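Local coordinates for protein Udp-n-acetylglucosamine pyrophosphorylase (Trypanosoma brucei, PDB 4BQH) that probably catalyses the transfer of a uridylyl group from UTP to N-acetyl-alpha-D-glucosamine 1-phosphate, yielding UDP-N-acetylglucosamine and diphosphate, at residues 156-161 against 287-292; 294-299 against 422-427; 430-435 against 456-461; 488-493 against 525-530. All blocks are in the same frame, centred on the assembly; numbering follows the deposited sequence.

Interaction 1: residues 156-161 against 287-292; sequences RRRQEI and NVADPV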
loop_
_atom_site.group_PDB
_atom_site.type_symbol
_atom_site.label_atom_id
_atom_site.label_comp_id
_atom_site.label_asym_id
_atom_site.label_seq_id
_atom_site.Cartn_x
_atom_site.Cartn_y
_atom_site.Cartn_z
ATOM N N ARG A 156 6.021 -0.464 15.327
ATOM C CA ARG A 156 6.594 -0.606 16.692
ATOM C C ARG A 156 5.571 -1.128 17.697
ATOM O O ARG A 156 5.875 -1.988 18.547
ATOM C CB ARG A 156 7.195 0.726 17.158
ATOM C CG ARG A 156 8.530 1.030 16.482
ATOM C CD ARG A 156 8.926 2.483 16.603
ATOM N NE ARG A 156 9.120 2.802 18.018
ATOM C CZ ARG A 156 9.060 4.024 18.520
ATOM N NH1 ARG A 156 8.859 5.080 17.725
ATOM N NH2 ARG A 156 9.213 4.183 19.823
ATOM N N ARG A 157 4.357 -0.599 17.643
ATOM C CA ARG A 157 3.307 -1.056 18.549
ATOM C C ARG A 157 2.900 -2.524 18.319
ATOM O O ARG A 157 2.772 -3.300 19.279
ATOM C CB ARG A 157 2.105 -0.104 18.510
ATOM C CG ARG A 157 1.021 -0.449 19.505
ATOM C CD ARG A 157 1.496 -0.351 20.950
ATOM N NE ARG A 157 0.375 -0.759 21.782
ATOM C CZ ARG A 157 0.458 -1.475 22.887
ATOM N NH1 ARG A 157 1.636 -1.891 23.343
ATOM N NH2 ARG A 157 -0.661 -1.766 23.534
ATOM N N ARG A 158 2.701 -2.899 17.057
ATOM C CA ARG A 158 2.367 -4.286 16.717
ATOM C C ARG A 158 3.506 -5.248 17.195
ATOM O O ARG A 158 3.248 -6.353 17.688
ATOM C CB ARG A 158 2.101 -4.439 15.212
ATOM C CG ARG A 158 0.763 -3.836 14.723
ATOM C CD ARG A 158 -0.485 -4.572 15.225
ATOM N NE ARG A 158 -1.683 -3.989 14.604
ATOM C CZ ARG A 158 -2.933 -4.211 14.987
ATOM N NH1 ARG A 158 -3.191 -4.991 16.018
ATOM N NH2 ARG A 158 -3.949 -3.660 14.310
ATOM N N GLN A 159 4.751 -4.823 17.029
ATOM C CA GLN A 159 5.924 -5.624 17.458
ATOM C C GLN A 159 5.899 -5.806 18.967
ATOM O O GLN A 159 6.118 -6.911 19.488
ATOM C CB GLN A 159 7.233 -4.925 17.048
ATOM C CG GLN A 159 7.590 -5.089 15.567
ATOM C CD GLN A 159 8.821 -4.298 15.160
ATOM O OE1 GLN A 159 9.334 -4.452 14.050
ATOM N NE2 GLN A 159 9.333 -3.466 16.079
ATOM N N GLU A 160 5.613 -4.716 19.669
ATOM C CA GLU A 160 5.510 -4.734 21.143
ATOM C C GLU A 160 4.403 -5.665 21.636
ATOM O O GLU A 160 4.619 -6.417 22.602
ATOM C CB GLU A 160 5.321 -3.292 21.647
ATOM C CG GLU A 160 5.252 -3.120 23.154
ATOM C CD GLU A 160 4.924 -1.688 23.555
ATOM O OE1 GLU A 160 4.542 -0.864 22.679
ATOM O OE2 GLU A 160 5.067 -1.381 24.755
ATOM N N ILE A 161 3.229 -5.640 20.992
ATOM C CA ILE A 161 2.139 -6.548 21.385
ATOM C C ILE A 161 2.512 -8.015 21.119
ATOM O O ILE A 161 2.288 -8.876 21.979
ATOM C CB ILE A 161 0.782 -6.189 20.703
ATOM C CG1 ILE A 161 0.312 -4.776 21.119
ATOM C CG2 ILE A 161 -0.292 -7.204 21.081
ATOM C CD1 ILE A 161 -0.810 -4.233 20.243
ATOM N N ASN A 287 -4.136 -0.230 8.472
ATOM C CA ASN A 287 -3.986 -1.166 9.555
ATOM C C ASN A 287 -2.691 -1.934 9.276
ATOM O O ASN A 287 -2.680 -3.007 8.658
ATOM C CB ASN A 287 -5.211 -2.063 9.646
ATOM C CG ASN A 287 -5.234 -2.889 10.908
ATOM O OD1 ASN A 287 -4.254 -2.931 11.646
ATOM N ND2 ASN A 287 -6.347 -3.544 11.161
ATOM N N VAL A 288 -1.592 -1.341 9.735
ATOM C CA VAL A 288 -0.232 -1.779 9.394
ATOM C C VAL A 288 0.166 -3.013 10.215
ATOM O O VAL A 288 0.038 -3.015 11.443
ATOM C CB VAL A 288 0.773 -0.633 9.639
ATOM C CG1 VAL A 288 2.197 -1.085 9.364
ATOM C CG2 VAL A 288 0.409 0.563 8.779
ATOM N N ALA A 289 0.671 -4.044 9.526
ATOM C CA ALA A 289 0.954 -5.352 10.146
ATOM C C ALA A 289 -0.275 -5.895 10.887
ATOM O O ALA A 289 -0.219 -6.253 12.058
ATOM C CB ALA A 289 2.192 -5.283 11.047
ATOM N N ASP A 290 -1.411 -5.917 10.195
ATOM C CA ASP A 290 -2.684 -6.316 10.790
ATOM C C ASP A 290 -2.647 -7.814 11.100
ATOM O O ASP A 290 -2.621 -8.613 10.169
ATOM C CB ASP A 290 -3.795 -6.033 9.759
ATOM C CG ASP A 290 -5.161 -6.478 10.202
ATOM O OD1 ASP A 290 -5.331 -7.069 11.278
ATOM O OD2 ASP A 290 -6.120 -6.205 9.434
ATOM N N PRO A 291 -2.645 -8.197 12.399
ATOM C CA PRO A 291 -2.542 -9.614 12.748
ATOM C C PRO A 291 -3.775 -10.439 12.346
ATOM O O PRO A 291 -3.648 -11.645 12.134
ATOM C CB PRO A 291 -2.371 -9.585 14.278
ATOM C CG PRO A 291 -3.145 -8.346 14.695
ATOM C CD PRO A 291 -2.785 -7.350 13.608
ATOM N N VAL A 292 -4.946 -9.821 12.211
ATOM C CA VAL A 292 -6.134 -10.583 11.728
ATOM C C VAL A 292 -5.981 -10.919 10.232
ATOM O O VAL A 292 -6.277 -12.037 9.804
ATOM C CB VAL A 292 -7.445 -9.824 11.995
ATOM C CG1 VAL A 292 -8.665 -10.542 11.409
ATOM C CG2 VAL A 292 -7.609 -9.602 13.500
HETATM O O HOH W 1 -1.557 -1.530 12.977
#

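Interaction 2: residues 294-299 against 422-427; sequences IGYAIE and AFRIMQ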
loop_
_atom_site.group_PDB
_atom_site.type_symbol
_atom_site.label_atom_id
_atom_site.label_comp_id
_atom_site.label_asym_id
_atom_site.label_seq_id
_atom_site.Cartn_x
_atom_site.Cartn_y
_atom_site.Cartn_z
ATOM N N ILE A 294 -3.134 -11.149 8.601
ATOM C CA ILE A 294 -2.063 -12.162 8.566
ATOM C C ILE A 294 -2.550 -13.550 9.001
ATOM O O ILE A 294 -2.251 -14.553 8.338
ATOM C CB ILE A 294 -0.862 -11.702 9.412
ATOM C CG1 ILE A 294 -0.250 -10.422 8.794
ATOM C CG2 ILE A 294 0.193 -12.814 9.551
ATOM C CD1 ILE A 294 0.617 -9.656 9.808
ATOM N N GLY A 295 -3.281 -13.596 10.103
ATOM C CA GLY A 295 -3.821 -14.866 10.621
ATOM C C GLY A 295 -4.782 -15.510 9.630
ATOM O O GLY A 295 -4.741 -16.728 9.394
ATOM N N TYR A 296 -5.618 -14.682 9.006
ATOM C CA TYR A 296 -6.533 -15.168 7.966
ATOM C C TYR A 296 -5.756 -15.775 6.797
ATOM O O TYR A 296 -6.100 -16.862 6.306
ATOM C CB TYR A 296 -7.404 -14.002 7.478
ATOM C CG TYR A 296 -8.472 -14.346 6.464
ATOM C CD1 TYR A 296 -9.429 -15.356 6.697
ATOM C CD2 TYR A 296 -8.576 -13.593 5.301
ATOM C CE1 TYR A 296 -10.430 -15.618 5.745
ATOM C CE2 TYR A 296 -9.556 -13.851 4.345
ATOM C CZ TYR A 296 -10.468 -14.852 4.566
ATOM O OH TYR A 296 -11.418 -15.029 3.584
ATOM N N ALA A 297 -4.710 -15.103 6.330
ATOM C CA ALA A 297 -3.929 -15.662 5.225
ATOM C C ALA A 297 -3.343 -17.021 5.608
ATOM O O ALA A 297 -3.384 -17.959 4.826
ATOM C CB ALA A 297 -2.815 -14.709 4.812
ATOM N N ILE A 298 -2.822 -17.104 6.829
ATOM C CA ILE A 298 -2.157 -18.328 7.285
ATOM C C ILE A 298 -3.159 -19.483 7.404
ATOM O O ILE A 298 -2.906 -20.593 6.885
ATOM C CB ILE A 298 -1.411 -18.090 8.598
ATOM C CG1 ILE A 298 -0.173 -17.219 8.314
ATOM C CG2 ILE A 298 -0.970 -19.428 9.220
ATOM C CD1 ILE A 298 0.507 -16.642 9.538
ATOM N N GLU A 299 -4.283 -19.220 8.067
ATOM C CA GLU A 299 -5.279 -20.274 8.323
ATOM C C GLU A 299 -5.978 -20.711 7.047
ATOM O O GLU A 299 -6.348 -21.901 6.917
ATOM C CB GLU A 299 -6.260 -19.836 9.434
ATOM C CG GLU A 299 -5.577 -19.706 10.810
ATOM C CD GLU A 299 -5.002 -21.026 11.357
ATOM O OE1 GLU A 299 -5.582 -22.100 11.134
ATOM O OE2 GLU A 299 -3.941 -20.991 11.998
ATOM N N ALA A 422 -6.367 -20.308 -3.654
ATOM C CA ALA A 422 -5.407 -19.665 -2.750
ATOM C C ALA A 422 -5.567 -18.137 -2.773
ATOM O O ALA A 422 -4.670 -17.404 -2.337
ATOM C CB ALA A 422 -3.984 -20.088 -3.107
ATOM N N PHE A 423 -6.721 -17.690 -3.289
ATOM C CA PHE A 423 -7.122 -16.266 -3.250
ATOM C C PHE A 423 -8.272 -16.042 -2.260
ATOM O O PHE A 423 -9.282 -16.752 -2.296
ATOM C CB PHE A 423 -7.544 -15.809 -4.661
ATOM C CG PHE A 423 -7.964 -14.353 -4.723
ATOM C CD1 PHE A 423 -7.017 -13.361 -4.984
ATOM C CD2 PHE A 423 -9.279 -13.981 -4.527
ATOM C CE1 PHE A 423 -7.387 -12.035 -5.058
ATOM C CE2 PHE A 423 -9.672 -12.641 -4.605
ATOM C CZ PHE A 423 -8.713 -11.669 -4.868
ATOM N N ARG A 424 -8.110 -15.079 -1.354
ATOM C CA ARG A 424 -9.177 -14.771 -0.398
ATOM C C ARG A 424 -9.467 -13.272 -0.342
ATOM O O ARG A 424 -8.589 -12.429 -0.578
ATOM C CB ARG A 424 -8.808 -15.259 1.003
ATOM C CG ARG A 424 -8.599 -16.779 1.141
ATOM C CD ARG A 424 -9.955 -17.461 1.071
ATOM N NE ARG A 424 -9.854 -18.925 1.210
ATOM C CZ ARG A 424 -9.747 -19.784 0.203
ATOM N NH1 ARG A 424 -9.686 -19.360 -1.065
ATOM N NH2 ARG A 424 -9.678 -21.094 0.473
ATOM N N ILE A 425 -10.718 -12.966 -0.029
ATOM C CA ILE A 425 -11.181 -11.590 0.189
ATOM C C ILE A 425 -11.495 -11.428 1.668
ATOM O O ILE A 425 -12.137 -12.312 2.279
ATOM C CB ILE A 425 -12.479 -11.344 -0.594
ATOM C CG1 ILE A 425 -12.156 -11.248 -2.098
ATOM C CG2 ILE A 425 -13.182 -10.068 -0.083
ATOM C CD1 ILE A 425 -13.372 -11.319 -3.014
ATOM N N MET A 426 -11.072 -10.298 2.241
ATOM C CA MET A 426 -11.477 -9.916 3.598
ATOM C C MET A 426 -12.201 -8.563 3.483
ATOM O O MET A 426 -11.587 -7.562 3.155
ATOM C CB MET A 426 -10.266 -9.840 4.541
ATOM C CG MET A 426 -10.646 -9.588 6.002
ATOM S SD MET A 426 -9.204 -9.839 7.080
ATOM C CE MET A 426 -8.328 -8.372 6.813
ATOM N N GLN A 427 -13.514 -8.581 3.686
ATOM C CA GLN A 427 -14.331 -7.370 3.567
ATOM C C GLN A 427 -14.277 -6.661 4.925
ATOM O O GLN A 427 -14.678 -7.233 5.922
ATOM C CB GLN A 427 -15.769 -7.724 3.179
ATOM C CG GLN A 427 -16.702 -6.511 3.009
ATOM C CD GLN A 427 -16.902 -6.093 1.554
ATOM O OE1 GLN A 427 -15.937 -5.887 0.810
ATOM N NE2 GLN A 427 -18.167 -5.958 1.149
#

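Interaction 3: residues 430-435 against 456-461; sequences RDDEFG and LSQHTR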
loop_
_atom_site.group_PDB
_atom_site.type_symbol
_atom_site.label_atom_id
_atom_site.label_comp_id
_atom_site.label_asym_id
_atom_site.label_seq_id
_atom_site.Cartn_x
_atom_site.Cartn_y
_atom_site.Cartn_z
ATOM N N ARG A 430 -14.819 0.319 6.141
ATOM C CA ARG A 430 -14.084 1.381 5.446
ATOM C C ARG A 430 -13.627 2.460 6.419
ATOM O O ARG A 430 -12.501 2.931 6.370
ATOM C CB ARG A 430 -14.939 2.013 4.333
ATOM C CG ARG A 430 -14.200 3.100 3.548
ATOM C CD ARG A 430 -15.143 3.855 2.615
ATOM N NE ARG A 430 -15.756 2.971 1.624
ATOM C CZ ARG A 430 -15.665 3.129 0.297
ATOM N NH1 ARG A 430 -14.959 4.126 -0.230
ATOM N NH2 ARG A 430 -16.283 2.269 -0.507
ATOM N N ASP A 431 -14.527 2.831 7.315
ATOM C CA ASP A 431 -14.240 3.938 8.200
ATOM C C ASP A 431 -13.195 3.603 9.265
ATOM O O ASP A 431 -12.718 4.509 9.943
ATOM C CB ASP A 431 -15.536 4.482 8.792
ATOM C CG ASP A 431 -16.367 5.253 7.764
ATOM O OD1 ASP A 431 -16.070 5.232 6.553
ATOM O OD2 ASP A 431 -17.327 5.907 8.176
ATOM N N ASP A 432 -12.822 2.326 9.384
ATOM C CA ASP A 432 -11.760 1.904 10.289
ATOM C C ASP A 432 -10.430 1.680 9.548
ATOM O O ASP A 432 -9.371 1.578 10.181
ATOM C CB ASP A 432 -12.147 0.594 11.013
ATOM C CG ASP A 432 -13.268 0.780 12.033
ATOM O OD1 ASP A 432 -13.468 1.919 12.533
ATOM O OD2 ASP A 432 -13.930 -0.236 12.356
ATOM N N GLU A 433 -10.483 1.607 8.217
ATOM C CA GLU A 433 -9.412 0.987 7.459
ATOM C C GLU A 433 -8.924 1.790 6.254
ATOM O O GLU A 433 -7.864 1.509 5.741
ATOM C CB GLU A 433 -9.873 -0.400 6.977
ATOM C CG GLU A 433 -10.122 -1.426 8.080
ATOM C CD GLU A 433 -8.925 -2.334 8.336
ATOM O OE1 GLU A 433 -8.067 -2.451 7.461
ATOM O OE2 GLU A 433 -8.864 -2.953 9.416
ATOM N N PHE A 434 -9.685 2.788 5.806
ATOM C CA PHE A 434 -9.375 3.421 4.530
ATOM C C PHE A 434 -9.723 4.910 4.549
ATOM O O PHE A 434 -10.894 5.260 4.448
ATOM C CB PHE A 434 -10.159 2.682 3.420
ATOM C CG PHE A 434 -9.921 3.207 2.016
ATOM C CD1 PHE A 434 -8.676 3.087 1.408
ATOM C CD2 PHE A 434 -10.962 3.810 1.309
ATOM C CE1 PHE A 434 -8.468 3.593 0.124
ATOM C CE2 PHE A 434 -10.781 4.281 0.011
ATOM C CZ PHE A 434 -9.533 4.161 -0.589
ATOM N N GLY A 435 -8.682 5.749 4.635
ATOM C CA GLY A 435 -8.782 7.231 4.680
ATOM C C GLY A 435 -7.633 7.790 3.852
ATOM O O GLY A 435 -6.614 8.249 4.398
ATOM N N LEU A 456 -10.199 10.347 14.104
ATOM C CA LEU A 456 -10.788 10.739 15.395
ATOM C C LEU A 456 -12.044 9.952 15.738
ATOM O O LEU A 456 -12.240 9.517 16.872
ATOM C CB LEU A 456 -11.050 12.247 15.436
ATOM C CG LEU A 456 -9.852 13.166 15.240
ATOM C CD1 LEU A 456 -10.259 14.599 15.561
ATOM C CD2 LEU A 456 -8.660 12.751 16.079
ATOM N N SER A 457 -12.900 9.710 14.748
ATOM C CA SER A 457 -14.101 8.940 15.006
ATOM C C SER A 457 -13.815 7.526 15.478
ATOM O O SER A 457 -14.535 6.981 16.329
ATOM C CB SER A 457 -14.998 8.897 13.767
ATOM O OG SER A 457 -15.654 10.143 13.660
ATOM N N GLN A 458 -12.759 6.942 14.932
ATOM C CA GLN A 458 -12.349 5.605 15.315
ATOM C C GLN A 458 -11.787 5.597 16.742
ATOM O O GLN A 458 -12.153 4.745 17.549
ATOM C CB GLN A 458 -11.271 5.102 14.354
ATOM C CG GLN A 458 -10.902 3.672 14.674
ATOM C CD GLN A 458 -9.826 3.125 13.768
ATOM O OE1 GLN A 458 -8.914 3.843 13.338
ATOM N NE2 GLN A 458 -9.911 1.845 13.499
ATOM N N HIS A 459 -10.907 6.549 17.037
ATOM C CA HIS A 459 -10.308 6.616 18.389
ATOM C C HIS A 459 -11.345 6.891 19.446
ATOM O O HIS A 459 -11.254 6.393 20.575
ATOM C CB HIS A 459 -9.190 7.643 18.421
ATOM C CG HIS A 459 -8.028 7.270 17.544
ATOM N ND1 HIS A 459 -7.029 8.116 17.270
ATOM C CD2 HIS A 459 -7.783 6.109 16.803
ATOM C CE1 HIS A 459 -6.152 7.506 16.459
ATOM N NE2 HIS A 459 -6.631 6.288 16.157
ATOM N N THR A 460 -12.345 7.687 19.080
ATOM C CA THR A 460 -13.460 7.999 19.963
ATOM C C THR A 460 -14.232 6.750 20.305
ATOM O O THR A 460 -14.609 6.555 21.450
ATOM C CB THR A 460 -14.398 9.062 19.355
ATOM O OG1 THR A 460 -13.647 10.249 19.081
ATOM C CG2 THR A 460 -15.527 9.412 20.317
ATOM N N ARG A 461 -14.473 5.891 19.313
ATOM C CA ARG A 461 -15.115 4.630 19.588
ATOM C C ARG A 461 -14.271 3.781 20.539
ATOM O O ARG A 461 -14.816 3.147 21.436
ATOM C CB ARG A 461 -15.404 3.840 18.295
ATOM C CG ARG A 461 -16.585 4.392 17.500
ATOM C CD ARG A 461 -16.910 3.564 16.248
ATOM N NE ARG A 461 -15.819 3.498 15.256
ATOM C CZ ARG A 461 -15.657 4.351 14.243
ATOM N NH1 ARG A 461 -16.502 5.359 14.079
ATOM N NH2 ARG A 461 -14.658 4.192 13.385
HETATM O O HOH W 2 -13.945 6.300 11.518
HETATM O O HOH W 3 -16.632 7.117 11.174
HETATM O O HOH W 4 -8.358 -0.394 12.522
#

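Interaction 4: residues 488-493 against 525-530; sequences AKEAVA and QLLRNP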
loop_
_atom_site.group_PDB
_atom_site.type_symbol
_atom_site.label_atom_id
_atom_site.label_comp_id
_atom_site.label_asym_id
_atom_site.label_seq_id
_atom_site.Cartn_x
_atom_site.Cartn_y
_atom_site.Cartn_z
ATOM N N ALA A 488 -16.630 6.528 35.737
ATOM C CA ALA A 488 -16.465 6.062 34.357
ATOM C C ALA A 488 -17.776 6.227 33.586
ATOM O O ALA A 488 -17.792 6.681 32.438
ATOM C CB ALA A 488 -15.995 4.611 34.344
ATOM N N LYS A 489 -18.875 5.877 34.244
ATOM C CA LYS A 489 -20.221 6.031 33.717
ATOM C C LYS A 489 -20.527 7.505 33.444
ATOM O O LYS A 489 -21.048 7.856 32.384
ATOM C CB LYS A 489 -21.216 5.462 34.733
ATOM C CG LYS A 489 -22.373 4.686 34.148
ATOM C CD LYS A 489 -22.904 3.709 35.192
ATOM C CE LYS A 489 -23.303 2.388 34.548
ATOM N NZ LYS A 489 -23.556 1.330 35.565
ATOM N N GLU A 490 -20.190 8.368 34.399
ATOM C CA GLU A 490 -20.336 9.817 34.198
ATOM C C GLU A 490 -19.463 10.338 33.054
ATOM O O GLU A 490 -19.909 11.172 32.253
ATOM C CB GLU A 490 -20.013 10.580 35.481
ATOM C CG GLU A 490 -21.156 10.609 36.483
ATOM C CD GLU A 490 -20.684 10.829 37.915
ATOM O OE1 GLU A 490 -19.540 11.295 38.120
ATOM O OE2 GLU A 490 -21.463 10.519 38.841
ATOM N N ALA A 491 -18.220 9.863 32.994
ATOM C CA ALA A 491 -17.290 10.265 31.939
ATOM C C ALA A 491 -17.814 9.914 30.535
ATOM O O ALA A 491 -17.670 10.715 29.605
ATOM C CB ALA A 491 -15.908 9.671 32.177
ATOM N N VAL A 492 -18.440 8.743 30.395
ATOM C CA VAL A 492 -19.011 8.324 29.119
ATOM C C VAL A 492 -20.162 9.250 28.760
ATOM O O VAL A 492 -20.322 9.632 27.596
ATOM C CB VAL A 492 -19.523 6.862 29.134
ATOM C CG1 VAL A 492 -20.182 6.502 27.805
ATOM C CG2 VAL A 492 -18.390 5.901 29.422
ATOM N N ALA A 493 -20.972 9.600 29.763
ATOM C CA ALA A 493 -22.102 10.492 29.527
ATOM C C ALA A 493 -21.629 11.852 29.033
ATOM O O ALA A 493 -22.266 12.442 28.147
ATOM C CB ALA A 493 -22.979 10.625 30.774
ATOM N N GLN A 525 -10.130 14.609 33.137
ATOM C CA GLN A 525 -10.416 15.666 32.137
ATOM C C GLN A 525 -11.890 15.794 31.837
ATOM O O GLN A 525 -12.400 16.913 31.747
ATOM C CB GLN A 525 -9.733 15.353 30.816
ATOM C CG GLN A 525 -8.232 15.508 30.840
ATOM C CD GLN A 525 -7.614 15.008 29.551
ATOM O OE1 GLN A 525 -7.435 13.794 29.360
ATOM N NE2 GLN A 525 -7.298 15.936 28.657
ATOM N N LEU A 526 -12.558 14.655 31.635
ATOM C CA LEU A 526 -13.967 14.630 31.263
ATOM C C LEU A 526 -14.860 15.202 32.354
ATOM O O LEU A 526 -15.822 15.927 32.055
ATOM C CB LEU A 526 -14.441 13.236 30.843
ATOM C CG LEU A 526 -13.845 12.719 29.532
ATOM C CD1 LEU A 526 -14.254 11.264 29.356
ATOM C CD2 LEU A 526 -14.295 13.551 28.333
ATOM N N LEU A 527 -14.530 14.896 33.610
ATOM C CA LEU A 527 -15.354 15.389 34.707
ATOM C C LEU A 527 -15.014 16.804 35.166
ATOM O O LEU A 527 -15.872 17.461 35.760
ATOM C CB LEU A 527 -15.370 14.416 35.903
ATOM C CG LEU A 527 -15.681 12.938 35.648
ATOM C CD1 LEU A 527 -15.483 12.117 36.918
ATOM C CD2 LEU A 527 -17.074 12.725 35.085
ATOM N N ARG A 528 -13.798 17.277 34.905
ATOM C CA ARG A 528 -13.361 18.598 35.386
ATOM C C ARG A 528 -13.450 19.704 34.326
ATOM O O ARG A 528 -13.946 20.794 34.608
ATOM C CB ARG A 528 -11.932 18.548 35.922
ATOM C CG ARG A 528 -11.672 17.571 37.070
ATOM C CD ARG A 528 -12.694 17.703 38.188
ATOM N NE ARG A 528 -12.657 19.043 38.800
ATOM C CZ ARG A 528 -13.439 19.444 39.807
ATOM N NH1 ARG A 528 -14.330 18.607 40.346
ATOM N NH2 ARG A 528 -13.330 20.697 40.274
ATOM N N ASN A 529 -12.955 19.421 33.113
ATOM C CA ASN A 529 -12.865 20.410 32.057
ATOM C C ASN A 529 -12.531 19.743 30.719
ATOM O O ASN A 529 -11.380 19.794 30.286
ATOM C CB ASN A 529 -11.768 21.431 32.379
ATOM C CG ASN A 529 -11.696 22.571 31.372
ATOM O OD1 ASN A 529 -12.653 22.864 30.667
ATOM N ND2 ASN A 529 -10.570 23.243 31.347
ATOM N N PRO A 530 -13.532 19.152 30.068
ATOM C CA PRO A 530 -13.237 18.359 28.853
ATOM C C PRO A 530 -12.785 19.211 27.640
ATOM O O PRO A 530 -13.481 20.176 27.277
ATOM C CB PRO A 530 -14.562 17.646 28.570
ATOM C CG PRO A 530 -15.615 18.462 29.235
ATOM C CD PRO A 530 -14.963 19.107 30.434
#

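Interaction 1: residues 156-161 against 287-292
Arg158 reaches out of helix 147-166 and across to the loop 287-290, which leads into helix 291-300 of the nucleotidyltransferase domain, a Rossmann-like GT-A fold. The direct polar link is one hydrogen bond: Arg158 NH2 donates to Asn287 OD1 at 2.8 Å. The donor sits in the carbonyl plane of the amide, on a lone pair, but the bond is bent, with an N-H...O angle of 140°. Guanidinium and amide planes lie only 23° apart.

Over one face of the guanidinium comes Pro291, whose CD stands 3.3 Å above the plane near its centre; this methylene covers the face while the two side chains cross at about a right angle. The aliphatic part of the arginine packs on the loop carbonyls, Arg158 CG lying 3.5 Å from Val288 O. A bend at chi2 (-68°) turns the chain from the helix surface toward Asn287.

A water fills the corner between them. It accepts from Arg158 NE and donates to Val288 O at 2.7 Å, with a weak third bond to Asn287 OD1. The guanidinium thus has partners on NE and NH2 here, while its NH1 is taken by Tyr106 of helix 95-110, which also touches Pro291. Farther out, Asn287 ND2 bonds Glu433, which would help fix the amide so that its oxygen faces the arginine. Asp290 N-caps helix 291-300: its OD1 accepts from Val292 N at 2.9 Å, while OD2 pairs with Lys307 NZ.

Interaction 2: residues 294-299 against 422-427
Tyr296 carries the helix side of this contact, and its apolar packing is against two side chains that leave strand 423-427 toward helix 291-300. Tyr296 CE2 lies 3.7 Å from Arg424 CB and 4.1 Å from Met426 CB, both carbons approaching the ring obliquely. With CG anti to the backbone N (chi1 -176°), the ring projects from the helix to the strand; the tyrosine and methionine side chains slide past each other in opposite directions.

A Met-aromatic contact adds to this, Met426 SD standing 5.0 Å from the Tyr296 ring centroid and 43° off its normal. The packing is that of a helix on one face of the central mixed sheet of the GT-A fold, where strand 423-427 runs parallel to strand 304-309. The helix and strand segments run roughly antiparallel, at 149°, with axes 9.8 Å apart at closest approach. Val305 and Phe83 also touch the tyrosine ring.

Polar atoms meet at the far end of the ring, where Tyr296 OH is 3.1 Å from Ile425 O. Arg424 folds back at chi2, and its NH1 donates to Phe423 O at 2.9 Å from above the carbonyl plane, while Arg424 NE forms a salt bridge with Glu300 just beyond the helix segment.

Interaction 3: residues 430-435 against 456-461
Asp432 and Arg461 form the salt bridge of this contact. Arg461 NH2 donates to Asp432 OD1 at 2.7 Å with an N-H...O angle of 138°, meeting the oxygen nearly along its C-O bond. The carboxylate and guanidinium planes are 47° apart, and the oxygen is tilted out of the guanidinium plane. A bend at chi3 (-61°) folds the arginine back over its own helix, so that one guanidinium face lies above Ser457 O and Gln458 CA while an edge is presented to residues 431-432. The other carboxylate oxygen, Asp432 OD2, has a long, weak ion pair with Arg91.

Van der Waals contact comes from Gln458, whose extended chain brings NE2 to 3.6 Å from Asp432 CB. The planes of its amide and of the Asp432 carboxylate are nearly parallel.

These side chains join the short, weakly bonded helical turn after sheet strand 423-427 to the long helix 448-471, tying the GT-A core to that helix and the C-terminal part of the chain. Asp431 and Glu433 on the same turn are held from the core side, by Arg312 and Lys307 respectively.

Water-mediated bonds complete the surface contact. One water donates to Asp431 O at 2.7 Å and accepts from Arg461 NH2 at 2.9 Å, giving that nitrogen a second partner beside the carboxylate. Another links Asp432 O to Gln458 NE2, from which it accepts at 2.9 Å. A third, weakly bonded, stands between Asp431 OD2 and Arg461 NH1.

Interaction 4: residues 488-493 against 525-530
Leu526 and Leu527 both place CG anti to the carbonyl carbon, with chi1 of -68° and -50°; being neighbours on the helix, they bring Leu526 CD1 and Leu527 CD2 to Ala491 from two directions. This is helix-helix packing between helix 485-497 and the last turn of helix 519-528, in the C-terminal part of the chain far from the centre of the molecule. No hydrogen bond crosses it; the contact is van der Waals packing.

The small alanine lets the backbones come close, Ala491 CA lying 5.5 Å from Leu526 CA. Leu526 CD1 rests 3.6 Å from Ala491 CB and about as near to Ala491 O, so the leucine touches both the side chain and the helix backbone. Leu526 also reaches Leu467 of helix 448-471 and Ile500, and Ile523, one turn earlier on its helix, touches Ala491 too. The pair is thereby part of a wider hydrophobic layer among three helices.

Leu527 lies nearer the surface and crosses Glu490 at about a right angle. Its touching branch is CD2, which comes closest to the aliphatic base of the glutamate: Leu527 CD2 is 3.7 Å from Glu490 CB and equally far from Ala491 N.

From the N terminus, interaction 1 closes the first long loop, bringing helix 147-166 to the start of helix 291-300. That same helix opens interaction 2, which closes on strand 423-427, and the two touch where Asp290 OD2 meets Met426 CE. The chain then passes straight from the strand into residues 430-435, where interaction 3 closes a much shorter loop onto helix 448-471; residues 430-435 also touch the loop of interaction 1. Interaction 4 joins the next helix, 485-497, to helix 519-528, about 40 Å from interaction 2 between centres. All four follow in series, none nesting or crossing, and lead from the GT-A core into the C-terminal part of the chain.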